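Local coordinates for McyG protein (Microcystis aeruginosa PCC 7806, PDB 4R0M), which probably activates phenylalanine or a related phenyl-bearing acid as its adenylate and loads it onto a carrier domain in microcystin synthesis, at residues I456-G461 with R504-Q509; K498-I503 with V518-R523. One frame throughout, in Å; residues are numbered along the deposited sequence.

Contact 1 (I456-G461 with R504-Q509); sequences IEELEG and RSHVTQ
The imidazole of His506 takes Leu459 over one face and Glu458 at its edge. Leu459 CD2 stands 3.8 Å from the ring centroid, 21° off the normal, in a CH-pi contact. It is offset toward the rim and comes nearest to His506 CG, at 3.6 Å. The other methyl, Leu459 CD1, rests 3.8 Å from His506 CB, as the two side chains slide past each other in opposite directions. Glu458 OE1 approaches in the ring plane, 3.6 Å from His506 CE1. The carboxylate is turned 80° from the ring. This is not a hydrogen bond, though the negative charge may raise the proton affinity of the imidazole. His506 reaches the turn because its CG is anti to the backbone N (chi1 -161°).

The contact joins the 456-461 segment, which continues from helix 449-457 into a turn, to helix 498-511, in the smaller C-terminal part of an ANL-type adenylation domain. Beside this, Ile456 CG1 meets Val507 CG2 at 3.9 Å, and both side chains also touch Ile484 of strand 479-486. With an alanine in place of His506, Leu459 CD2 would probably lose the ring face it covers, and a gap would be likely to open beside the turn. The turn itself is closed by a backbone bond from Leu459 N to Ile456 O, 3.1 Å long.

Contact 2 (K498-I503 with V518-R523); sequences KVVRKI and VIPLER
Val500 and Ile503 of helix 498-511 pack on Val518 and Pro520 of strand 517-520. Helix and strand belong to one beta-alpha-beta unit, which starts with strand 479-486. The crossover helix lies over the sheet and runs roughly antiparallel to the strand that follows it. The axes of helix 498-503 and strand 518-520 come within 8.8 Å, with 148° between their N-to-C directions.

The tight part is made by apolar side chains, and its four touching residues are buried. Val518 points toward the helix and is met by two side chains. Val500 slides alongside it in the opposite direction, bringing CG1 to 3.8 Å from Val518 CB. Ile503 comes in at a slant, and its CD1 lies 3.9 Å from Val518 CG1. Ile503 CG2 is only slightly farther from the same methyl, at 4.1 Å. Val518 CG1 is carried to Ile503 by its anti setting to the backbone N (chi1 -178°). Phe486 of strand 479-486 touches Ile503, Val518 and Pro520, so the middle strand of the sheet adds to the same core.

The other side of the helix is looser. Lys498, Arg501 and Lys502 are exposed, and none of them meets the strand segment. Past Pro520 the chain leaves the helix. Glu522 instead forms a salt bridge with Arg551 of helix 549-558, and Ile519, on the other face of the strand, packs on Ile552 of that helix. The contact ends at the proline ring, which Val500 crosses at about a right angle, with Val500 CG2 3.9 Å from Pro520 CG.

Overall arrangement
Both contacts use helix 498-511, and their centres lie about 10 Å apart. Contact 2 takes the first part of the helix and contact 1 the next turns. Along the chain the segments alternate: 456-461, 498-503, 504-509, then 518-523. The helix is thus held to the earlier turn and to the later strand of the three-stranded sheet 468-474, 479-486 and 517-520. The contacts also touch directly: Leu459 CD1 packs 3.8 Å from Ile503 CA. The centres of contacts 1 and 2 lie about 27 and 26 Å from the centre of the chain. They join parts of the C-terminal portion, which in ANL enzymes moves as a unit during the reaction cycle.

Contact 1 (I456-G461 with R504-Q509)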
# COMPACT_ATOMS: atom_id res chain seq x y z
N ILE A 456 5.27 -7.88 -20.65
CA ILE A 456 6.61 -7.29 -20.71
C ILE A 456 7.55 -7.94 -19.70
O ILE A 456 8.69 -8.25 -20.02
CB ILE A 456 6.56 -5.76 -20.47
CG1 ILE A 456 5.75 -5.06 -21.57
CG2 ILE A 456 7.97 -5.17 -20.42
CD1 ILE A 456 5.09 -3.78 -21.11
N GLU A 457 7.05 -8.15 -18.48
CA GLU A 457 7.87 -8.65 -17.38
C GLU A 457 8.25 -10.13 -17.49
O GLU A 457 9.10 -10.61 -16.74
CB GLU A 457 7.23 -8.32 -16.03
CG GLU A 457 7.31 -6.84 -15.68
CD GLU A 457 6.75 -6.49 -14.32
OE1 GLU A 457 5.97 -7.28 -13.76
OE2 GLU A 457 7.10 -5.40 -13.80
N GLU A 458 7.64 -10.84 -18.43
CA GLU A 458 8.03 -12.21 -18.76
C GLU A 458 9.40 -12.26 -19.43
O GLU A 458 10.13 -13.25 -19.32
CB GLU A 458 7.01 -12.86 -19.70
CG GLU A 458 5.64 -13.11 -19.09
CD GLU A 458 4.59 -13.48 -20.14
OE1 GLU A 458 4.97 -13.75 -21.30
OE2 GLU A 458 3.39 -13.48 -19.80
N LEU A 459 9.76 -11.18 -20.13
CA LEU A 459 10.98 -11.12 -20.92
C LEU A 459 12.25 -11.03 -20.08
O LEU A 459 12.31 -10.32 -19.08
CB LEU A 459 10.94 -9.94 -21.90
CG LEU A 459 9.91 -9.99 -23.03
CD1 LEU A 459 9.70 -8.59 -23.58
CD2 LEU A 459 10.33 -10.95 -24.12
N GLU A 460 13.27 -11.76 -20.52
CA GLU A 460 14.62 -11.68 -19.96
C GLU A 460 15.18 -10.28 -20.16
O GLU A 460 15.11 -9.72 -21.26
CB GLU A 460 15.52 -12.73 -20.63
CG GLU A 460 17.00 -12.63 -20.29
CD GLU A 460 17.28 -12.91 -18.82
OE1 GLU A 460 17.04 -14.05 -18.37
OE2 GLU A 460 17.75 -11.98 -18.12
N GLY A 461 15.72 -9.70 -19.09
CA GLY A 461 16.31 -8.36 -19.14
C GLY A 461 15.41 -7.26 -18.61
O GLY A 461 15.85 -6.11 -18.47
N ARG A 504 9.18 -4.37 -27.78
CA ARG A 504 8.27 -3.96 -28.85
C ARG A 504 7.67 -5.14 -29.61
O ARG A 504 6.45 -5.19 -29.82
CB ARG A 504 8.96 -3.00 -29.82
CG ARG A 504 8.00 -2.13 -30.61
CD ARG A 504 8.70 -1.30 -31.69
NE ARG A 504 9.91 -0.63 -31.21
CZ ARG A 504 9.92 0.53 -30.56
NH1 ARG A 504 8.80 1.17 -30.29
NH2 ARG A 504 11.08 1.06 -30.18
N SER A 505 8.52 -6.08 -30.02
CA SER A 505 8.07 -7.25 -30.79
C SER A 505 7.17 -8.17 -29.96
O SER A 505 6.11 -8.59 -30.43
CB SER A 505 9.26 -8.01 -31.38
OG SER A 505 10.14 -8.45 -30.36
N HIS A 506 7.59 -8.47 -28.73
CA HIS A 506 6.82 -9.33 -27.83
C HIS A 506 5.44 -8.79 -27.55
O HIS A 506 4.48 -9.56 -27.46
CB HIS A 506 7.58 -9.57 -26.53
CG HIS A 506 7.10 -10.77 -25.76
ND1 HIS A 506 6.34 -10.67 -24.65
CD2 HIS A 506 7.30 -12.14 -25.97
CE1 HIS A 506 6.07 -11.90 -24.18
NE2 HIS A 506 6.66 -12.80 -24.98
N VAL A 507 5.33 -7.47 -27.42
CA VAL A 507 4.04 -6.81 -27.21
C VAL A 507 3.15 -6.88 -28.46
O VAL A 507 1.94 -7.11 -28.34
CB VAL A 507 4.20 -5.35 -26.73
CG1 VAL A 507 2.88 -4.59 -26.76
CG2 VAL A 507 4.77 -5.32 -25.32
N THR A 508 3.74 -6.71 -29.64
CA THR A 508 2.99 -6.79 -30.91
C THR A 508 2.47 -8.19 -31.17
O THR A 508 1.32 -8.37 -31.57
CB THR A 508 3.81 -6.32 -32.13
OG1 THR A 508 5.02 -7.08 -32.24
CG2 THR A 508 4.15 -4.87 -32.03
N GLN A 509 3.34 -9.18 -30.95
CA GLN A 509 3.01 -10.59 -31.16
C GLN A 509 1.80 -11.05 -30.35
O GLN A 509 1.00 -11.86 -30.82
CB GLN A 509 4.21 -11.49 -30.85
CG GLN A 509 5.40 -11.34 -31.80
CD GLN A 509 5.12 -11.81 -33.22
OE1 GLN A 509 4.22 -12.62 -33.46
NE2 GLN A 509 5.90 -11.30 -34.16

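Contact 2 (K498-I503 with V518-R523)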
# COMPACT_ATOMS: atom_id res chain seq x y z
N LYS A 498 19.17 -3.80 -26.14
CA LYS A 498 18.73 -5.01 -26.85
C LYS A 498 17.31 -5.39 -26.44
O LYS A 498 16.55 -5.92 -27.26
CB LYS A 498 19.68 -6.17 -26.56
CG LYS A 498 21.13 -5.92 -26.96
CD LYS A 498 22.03 -7.06 -26.48
CE LYS A 498 23.51 -6.75 -26.69
NZ LYS A 498 23.89 -6.74 -28.13
N VAL A 499 16.96 -5.12 -25.19
CA VAL A 499 15.65 -5.46 -24.65
C VAL A 499 14.53 -4.54 -25.14
O VAL A 499 13.37 -4.95 -25.20
CB VAL A 499 15.64 -5.55 -23.10
CG1 VAL A 499 16.42 -6.77 -22.63
CG2 VAL A 499 16.18 -4.28 -22.46
N VAL A 500 14.88 -3.30 -25.50
CA VAL A 500 13.93 -2.34 -26.08
C VAL A 500 13.25 -2.95 -27.31
O VAL A 500 12.02 -2.97 -27.41
CB VAL A 500 14.61 -1.00 -26.45
CG1 VAL A 500 13.64 -0.09 -27.19
CG2 VAL A 500 15.16 -0.31 -25.21
N ARG A 501 14.07 -3.44 -28.24
CA ARG A 501 13.59 -4.11 -29.44
C ARG A 501 12.79 -5.36 -29.08
O ARG A 501 11.73 -5.63 -29.65
CB ARG A 501 14.77 -4.48 -30.34
CG ARG A 501 14.42 -4.66 -31.81
CD ARG A 501 15.58 -5.21 -32.62
NE ARG A 501 16.69 -4.26 -32.77
CZ ARG A 501 16.72 -3.24 -33.62
NH1 ARG A 501 15.70 -3.00 -34.43
NH2 ARG A 501 17.79 -2.45 -33.67
N LYS A 502 13.29 -6.11 -28.10
CA LYS A 502 12.66 -7.34 -27.63
C LYS A 502 11.29 -7.08 -26.99
O LYS A 502 10.40 -7.93 -27.07
CB LYS A 502 13.59 -8.05 -26.64
CG LYS A 502 13.52 -9.57 -26.70
CD LYS A 502 14.79 -10.20 -26.15
CE LYS A 502 15.96 -10.03 -27.10
NZ LYS A 502 17.26 -10.42 -26.48
N ILE A 503 11.14 -5.92 -26.36
CA ILE A 503 9.87 -5.52 -25.74
C ILE A 503 8.81 -5.20 -26.81
O ILE A 503 7.69 -5.70 -26.74
CB ILE A 503 10.04 -4.35 -24.75
CG1 ILE A 503 10.80 -4.82 -23.50
CG2 ILE A 503 8.69 -3.77 -24.33
CD1 ILE A 503 11.41 -3.70 -22.67
N VAL A 518 9.65 2.99 -25.99
CA VAL A 518 10.05 2.10 -24.91
C VAL A 518 11.28 2.70 -24.23
O VAL A 518 12.38 2.70 -24.79
CB VAL A 518 10.35 0.66 -25.39
CG1 VAL A 518 10.70 -0.24 -24.22
CG2 VAL A 518 9.16 0.09 -26.14
N ILE A 519 11.09 3.20 -23.01
CA ILE A 519 12.13 3.95 -22.31
C ILE A 519 12.69 3.21 -21.09
O ILE A 519 11.97 2.96 -20.12
CB ILE A 519 11.61 5.34 -21.85
CG1 ILE A 519 10.82 6.02 -22.98
CG2 ILE A 519 12.78 6.21 -21.38
CD1 ILE A 519 9.72 6.94 -22.49
N PRO A 520 13.99 2.84 -21.15
CA PRO A 520 14.70 2.29 -20.00
C PRO A 520 14.88 3.35 -18.92
O PRO A 520 15.07 4.53 -19.23
CB PRO A 520 16.06 1.90 -20.58
CG PRO A 520 15.85 1.78 -22.05
CD PRO A 520 14.82 2.83 -22.36
N LEU A 521 14.82 2.92 -17.66
CA LEU A 521 14.96 3.84 -16.54
C LEU A 521 15.81 3.27 -15.41
O LEU A 521 15.78 2.07 -15.13
CB LEU A 521 13.59 4.25 -16.00
CG LEU A 521 12.99 5.53 -16.56
CD1 LEU A 521 11.53 5.64 -16.17
CD2 LEU A 521 13.77 6.75 -16.08
N GLU A 522 16.59 4.15 -14.78
CA GLU A 522 17.32 3.81 -13.57
C GLU A 522 16.31 3.54 -12.45
O GLU A 522 15.33 4.29 -12.30
CB GLU A 522 18.31 4.91 -13.17
CG GLU A 522 17.90 6.34 -13.53
CD GLU A 522 18.19 6.69 -14.99
OE1 GLU A 522 17.22 7.02 -15.71
OE2 GLU A 522 19.37 6.65 -15.41
N ARG A 523 16.56 2.48 -11.70
CA ARG A 523 15.63 1.99 -10.66
C ARG A 523 15.20 3.09 -9.69
O ARG A 523 14.04 3.14 -9.29
CB ARG A 523 16.26 0.83 -9.88
CG ARG A 523 16.78 -0.31 -10.74
CD ARG A 523 17.25 -1.50 -9.92
NE ARG A 523 18.28 -1.15 -8.93
CZ ARG A 523 18.11 -1.20 -7.61
NH1 ARG A 523 16.96 -1.60 -7.09
NH2 ARG A 523 19.11 -0.86 -6.80